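Local coordinates for protein ygiW (Escherichia coli, PDB 1NNX) that is of unknown function but adopts a bacterial OB fold and is a periplasmic protein made with a signal sequence, at residues 29-32 with 33-36; 90-94 with 95-99. All blocks are in the same frame, centred on the assembly; numbering follows the deposited sequence.

Both interactions are local turns on the same side of the OB fold, with centres about 9 Å apart, each about 11 Å from the centre of the chain. Interaction 1 ends the short helix 28-31 and leads toward strand 38-51; interaction 2 is the turn end of the hairpin formed by strands 84-93 and 96-106. Lys-92 joins them: its NZ lies 2.7 Å from Leu-34 O, a probable hydrogen bond, and its backbone N lies 2.8 Å from Asp-36 OD2, another. The exit of the helical turn is thus laid against the first strand of the hairpin. The sulfate, probably from the crystallisation liquor, is bound by Lys-32 of interaction 1.

Interaction 1 (29-32 with 33-36); sequences ESAK and SLRD. With SO4 (sulfate ion), chain B.
Ser-30 O is gripped twice by Ser-33. The hydroxyl OG donates to it over 2.7 Å, in the carbonyl plane and on a lone pair, while the backbone N of Ser-33 also donates to Ser-30 O, at 2.9 Å. A chi1 of 75° sets OG between its own backbone N and carbonyl carbon, folding the hydroxyl back onto the preceding turn. The next bond, Leu-34 N to Ala-31 O at 3.1 Å, is nearly straight at hydrogen (167°) and closes a type I beta turn. The Leu-34 side chain lies back along this turn, CD1 3.8 Å from Ala-31 CA. On the helix side Lys-32 reaches out, extended beyond CG; in one of two Glu-29 conformers its NZ forms a salt bridge with OE2 at 3.0 Å, on the syn side, 23° out of the carboxylate plane. The same NZ donates to sulfate O3 at 2.6 Å; Thr-63 N also binds the anion. In that conformer both anions lie toward one side of the ammonium, whose charge probably offsets their mutual repulsion. Ser-30 OG turns instead to Thr-27. The whole is a short helix ending in a type I turn, in the loop leading from helix 28-31 to strand 38-51 of the OB fold.

Interaction 2 (90-94 with 95-99); sequences VDKDW and NSVEI
Val-90, Val-97 and Ile-99 form the close-packed face of this hairpin. With chi1 of Val-90 at 167°, its CG1 lies beside the carbonyl carbon and meets Val-97 CG2 at 3.9 Å, while CG2, beside the backbone N, touches Ile-99 CD1. Asp-91 and Glu-98 make a hydrogen-bonded antiparallel pair, Asp-91 N to Glu-98 O being nearly straight at 2.8 Å. On the other face their side chains lie side by side; in one of two Glu-98 conformers the carboxylate planes are 61° apart and Asp-91 OD2 is 2.8 Å from Glu-98 OE1, which a shared proton might ease. A water joins Asp-91 O to Ser-96 OG there. In the type I turn, Asp-93 N to Ser-96 O is nearly straight at 2.9 Å, but Ser-96 N to Asp-93 O is weak at 3.3 Å. Here the exposed Asn-95 sets CB over the six-membered ring of exposed Trp-94, a CH-pi contact 3.5 Å from the centroid, its amide stacked 13° from the ring plane. Backbone hydrogen bonds tie Val-90 to Asp-37 and Thr-38, and Ile-99 to Asn-65 and Asp-67; strand 38-51 packs Val-40 on both and Leu-42 on Ile-99, as strand 62-67 does Ile-64 and Val-66.

Interaction 1 (29-32 with 33-36)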
loop_
_atom_site.group_PDB
_atom_site.type_symbol
_atom_site.label_atom_id
_atom_site.label_comp_id
_atom_site.label_asym_id
_atom_site.label_seq_id
_atom_site.Cartn_x
_atom_site.Cartn_y
_atom_site.Cartn_z
ATOM N N GLU A 29 9.036 4.052 -3.903
ATOM C CA GLU A 29 10.300 3.526 -4.357
ATOM C C GLU A 29 11.123 2.911 -3.255
ATOM O O GLU A 29 11.692 1.815 -3.420
ATOM C CB GLU A 29 11.073 4.408 -5.380
ATOM C CG GLU A 29 12.159 3.607 -6.280
ATOM C CD GLU A 29 11.522 2.606 -7.208
ATOM O OE1 GLU A 29 12.222 1.645 -7.599
ATOM O OE2 GLU A 29 10.328 2.787 -7.554
ATOM N N SER A 30 11.171 3.540 -2.067
ATOM C CA SER A 30 11.918 2.934 -1.023
ATOM C C SER A 30 11.221 1.714 -0.378
ATOM O O SER A 30 11.888 0.822 0.111
ATOM C CB SER A 30 12.346 3.961 0.048
ATOM O OG SER A 30 11.260 4.427 0.785
ATOM N N ALA A 31 9.880 1.697 -0.398
ATOM C CA ALA A 31 9.157 0.566 0.156
ATOM C C ALA A 31 9.502 -0.702 -0.604
ATOM O O ALA A 31 9.521 -1.785 -0.020
ATOM C CB ALA A 31 7.657 0.830 0.086
ATOM N N LYS A 32 9.803 -0.576 -1.870
ATOM C CA LYS A 32 10.159 -1.761 -2.643
ATOM C C LYS A 32 11.426 -2.403 -2.149
ATOM O O LYS A 32 11.679 -3.610 -2.383
ATOM C CB LYS A 32 10.356 -1.429 -4.115
ATOM C CG LYS A 32 9.182 -0.931 -4.788
ATOM C CD LYS A 32 9.550 -0.769 -6.258
ATOM C CE LYS A 32 8.465 0.004 -6.941
ATOM N NZ LYS A 32 8.787 0.366 -8.341
ATOM N N SER A 33 12.236 -1.632 -1.454
ATOM C CA SER A 33 13.523 -2.149 -0.965
ATOM C C SER A 33 13.456 -2.721 0.412
ATOM O O SER A 33 14.438 -3.230 0.937
ATOM C CB SER A 33 14.592 -1.031 -0.951
ATOM O OG SER A 33 14.404 -0.105 0.146
ATOM N N LEU A 34 12.287 -2.670 1.034
ATOM C CA LEU A 34 12.243 -3.097 2.408
ATOM C C LEU A 34 12.119 -4.603 2.493
ATOM O O LEU A 34 11.740 -5.260 1.502
ATOM C CB LEU A 34 11.031 -2.430 3.093
ATOM C CG LEU A 34 11.080 -0.906 3.221
ATOM C CD1 LEU A 34 9.831 -0.368 3.807
ATOM C CD2 LEU A 34 12.207 -0.534 4.186
ATOM N N ARG A 35 12.408 -5.126 3.656
ATOM C CA ARG A 35 12.292 -6.549 3.881
ATOM C C ARG A 35 10.840 -7.015 3.862
ATOM O O ARG A 35 9.914 -6.262 4.210
ATOM C CB ARG A 35 12.963 -7.242 5.085
ATOM C CG ARG A 35 13.288 -8.784 4.788
ATOM C CD ARG A 35 14.381 -9.350 5.696
ATOM N NE ARG A 35 14.951 -10.598 5.181
ATOM C CZ ARG A 35 14.240 -11.616 4.705
ATOM N NH1 ARG A 35 14.865 -12.700 4.271
ATOM N NH2 ARG A 35 12.912 -11.559 4.644
ATOM N N ASP A 36 10.662 -8.269 3.499
ATOM C CA ASP A 36 9.354 -8.849 3.541
ATOM C C ASP A 36 8.829 -8.727 4.979
ATOM O O ASP A 36 9.566 -8.816 5.960
ATOM C CB ASP A 36 9.451 -10.309 3.137
ATOM C CG ASP A 36 8.161 -11.018 3.278
ATOM O OD1 ASP A 36 8.143 -12.066 3.953
ATOM O OD2 ASP A 36 7.157 -10.557 2.710
HETATM S S SO4 B . 8.016 2.249 -11.427
HETATM O O1 SO4 B . 6.796 2.890 -11.944
HETATM O O2 SO4 B . 9.169 2.968 -12.010
HETATM O O3 SO4 B . 8.121 2.276 -9.960
HETATM O O4 SO4 B . 7.970 0.822 -11.871
#

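Interaction 2 (90-94 with 95-99)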
loop_
_atom_site.group_PDB
_atom_site.type_symbol
_atom_site.label_atom_id
_atom_site.label_comp_id
_atom_site.label_asym_id
_atom_site.label_seq_id
_atom_site.Cartn_x
_atom_site.Cartn_y
_atom_site.Cartn_z
ATOM N N VAL A 90 4.577 -4.773 3.698
ATOM C CA VAL A 90 5.321 -5.065 2.467
ATOM C C VAL A 90 5.335 -6.608 2.384
ATOM O O VAL A 90 5.667 -7.279 3.359
ATOM C CB VAL A 90 6.801 -4.521 2.571
ATOM C CG1 VAL A 90 7.677 -5.119 1.403
ATOM C CG2 VAL A 90 6.794 -3.032 2.405
ATOM N N ASP A 91 4.895 -7.167 1.256
ATOM C CA ASP A 91 4.860 -8.627 1.010
ATOM C C ASP A 91 5.822 -8.801 -0.147
ATOM O O ASP A 91 5.501 -8.494 -1.296
ATOM C CB ASP A 91 3.450 -9.026 0.528
ATOM C CG ASP A 91 3.179 -10.496 0.640
ATOM O OD1 ASP A 91 4.093 -11.230 1.052
ATOM O OD2 ASP A 91 2.035 -10.911 0.329
ATOM N N LYS A 92 6.986 -9.356 0.148
ATOM C CA LYS A 92 8.020 -9.481 -0.862
ATOM C C LYS A 92 8.415 -10.896 -0.980
ATOM O O LYS A 92 8.724 -11.549 0.005
ATOM C CB LYS A 92 9.241 -8.668 -0.445
ATOM C CG LYS A 92 10.325 -8.544 -1.513
ATOM C CD LYS A 92 11.614 -7.995 -0.907
ATOM C CE LYS A 92 11.853 -6.548 -1.277
ATOM N NZ LYS A 92 13.133 -6.021 -0.627
ATOM N N ASP A 93 8.398 -11.357 -2.225
ATOM C CA ASP A 93 8.780 -12.730 -2.579
ATOM C C ASP A 93 9.855 -12.662 -3.636
ATOM O O ASP A 93 10.201 -11.623 -4.077
ATOM C CB ASP A 93 7.567 -13.460 -3.131
ATOM C CG ASP A 93 6.663 -13.952 -2.042
ATOM O OD1 ASP A 93 6.605 -13.289 -0.980
ATOM O OD2 ASP A 93 6.005 -14.993 -2.240
ATOM N N TRP A 94 10.329 -13.824 -4.097
ATOM C CA TRP A 94 11.364 -13.831 -5.123
ATOM C C TRP A 94 10.946 -13.132 -6.408
ATOM O O TRP A 94 11.767 -12.516 -7.083
ATOM C CB TRP A 94 11.777 -15.278 -5.447
ATOM C CG TRP A 94 10.708 -16.083 -6.117
ATOM C CD1 TRP A 94 9.637 -16.687 -5.545
ATOM C CD2 TRP A 94 10.559 -16.272 -7.522
ATOM N NE1 TRP A 94 8.816 -17.236 -6.504
ATOM C CE2 TRP A 94 9.364 -16.985 -7.730
ATOM C CE3 TRP A 94 11.317 -15.888 -8.616
ATOM C CZ2 TRP A 94 8.916 -17.315 -9.006
ATOM C CZ3 TRP A 94 10.883 -16.222 -9.878
ATOM C CH2 TRP A 94 9.704 -16.913 -10.064
ATOM N N ASN A 95 9.646 -13.124 -6.696
ATOM C CA ASN A 95 9.199 -12.551 -7.917
ATOM C C ASN A 95 8.309 -11.348 -7.788
ATOM O O ASN A 95 7.809 -10.878 -8.789
ATOM C CB ASN A 95 8.410 -13.578 -8.737
ATOM C CG ASN A 95 7.211 -14.130 -8.001
ATOM O OD1 ASN A 95 7.015 -13.880 -6.804
ATOM N ND2 ASN A 95 6.407 -14.905 -8.706
ATOM N N SER A 96 8.130 -10.844 -6.590
ATOM C CA SER A 96 7.189 -9.727 -6.572
ATOM C C SER A 96 7.277 -8.942 -5.280
ATOM O O SER A 96 7.794 -9.418 -4.276
ATOM C CB SER A 96 5.739 -10.264 -6.695
ATOM O OG SER A 96 5.355 -11.015 -5.543
ATOM N N VAL A 97 6.777 -7.702 -5.323
ATOM C CA VAL A 97 6.677 -6.956 -4.076
ATOM C C VAL A 97 5.293 -6.331 -4.188
ATOM O O VAL A 97 4.800 -5.978 -5.310
ATOM C CB VAL A 97 7.804 -5.917 -3.886
ATOM C CG1 VAL A 97 7.743 -4.828 -4.951
ATOM C CG2 VAL A 97 7.682 -5.282 -2.487
ATOM N N GLU A 98 4.557 -6.310 -3.087
ATOM C CA GLU A 98 3.226 -5.716 -3.128
ATOM C C GLU A 98 3.002 -5.242 -1.679
ATOM O O GLU A 98 3.744 -5.549 -0.747
ATOM C CB GLU A 98 2.077 -6.763 -3.242
ATOM C CG GLU A 98 1.750 -7.701 -1.967
ATOM C CD GLU A 98 0.738 -8.810 -2.305
ATOM O OE1 GLU A 98 0.331 -9.555 -1.388
ATOM O OE2 GLU A 98 0.357 -8.928 -3.496
ATOM N N ILE A 99 2.008 -4.422 -1.506
ATOM C CA ILE A 99 1.595 -4.030 -0.162
ATOM C C ILE A 99 0.265 -4.726 0.156
ATOM O O ILE A 99 -0.678 -4.633 -0.657
ATOM C CB ILE A 99 1.322 -2.507 -0.043
ATOM C CG1 ILE A 99 2.531 -1.692 -0.511
ATOM C CG2 ILE A 99 0.966 -2.163 1.451
ATOM C CD1 ILE A 99 3.782 -2.069 0.287
HETATM O O HOH W 1 4.352 -10.077 -3.264
#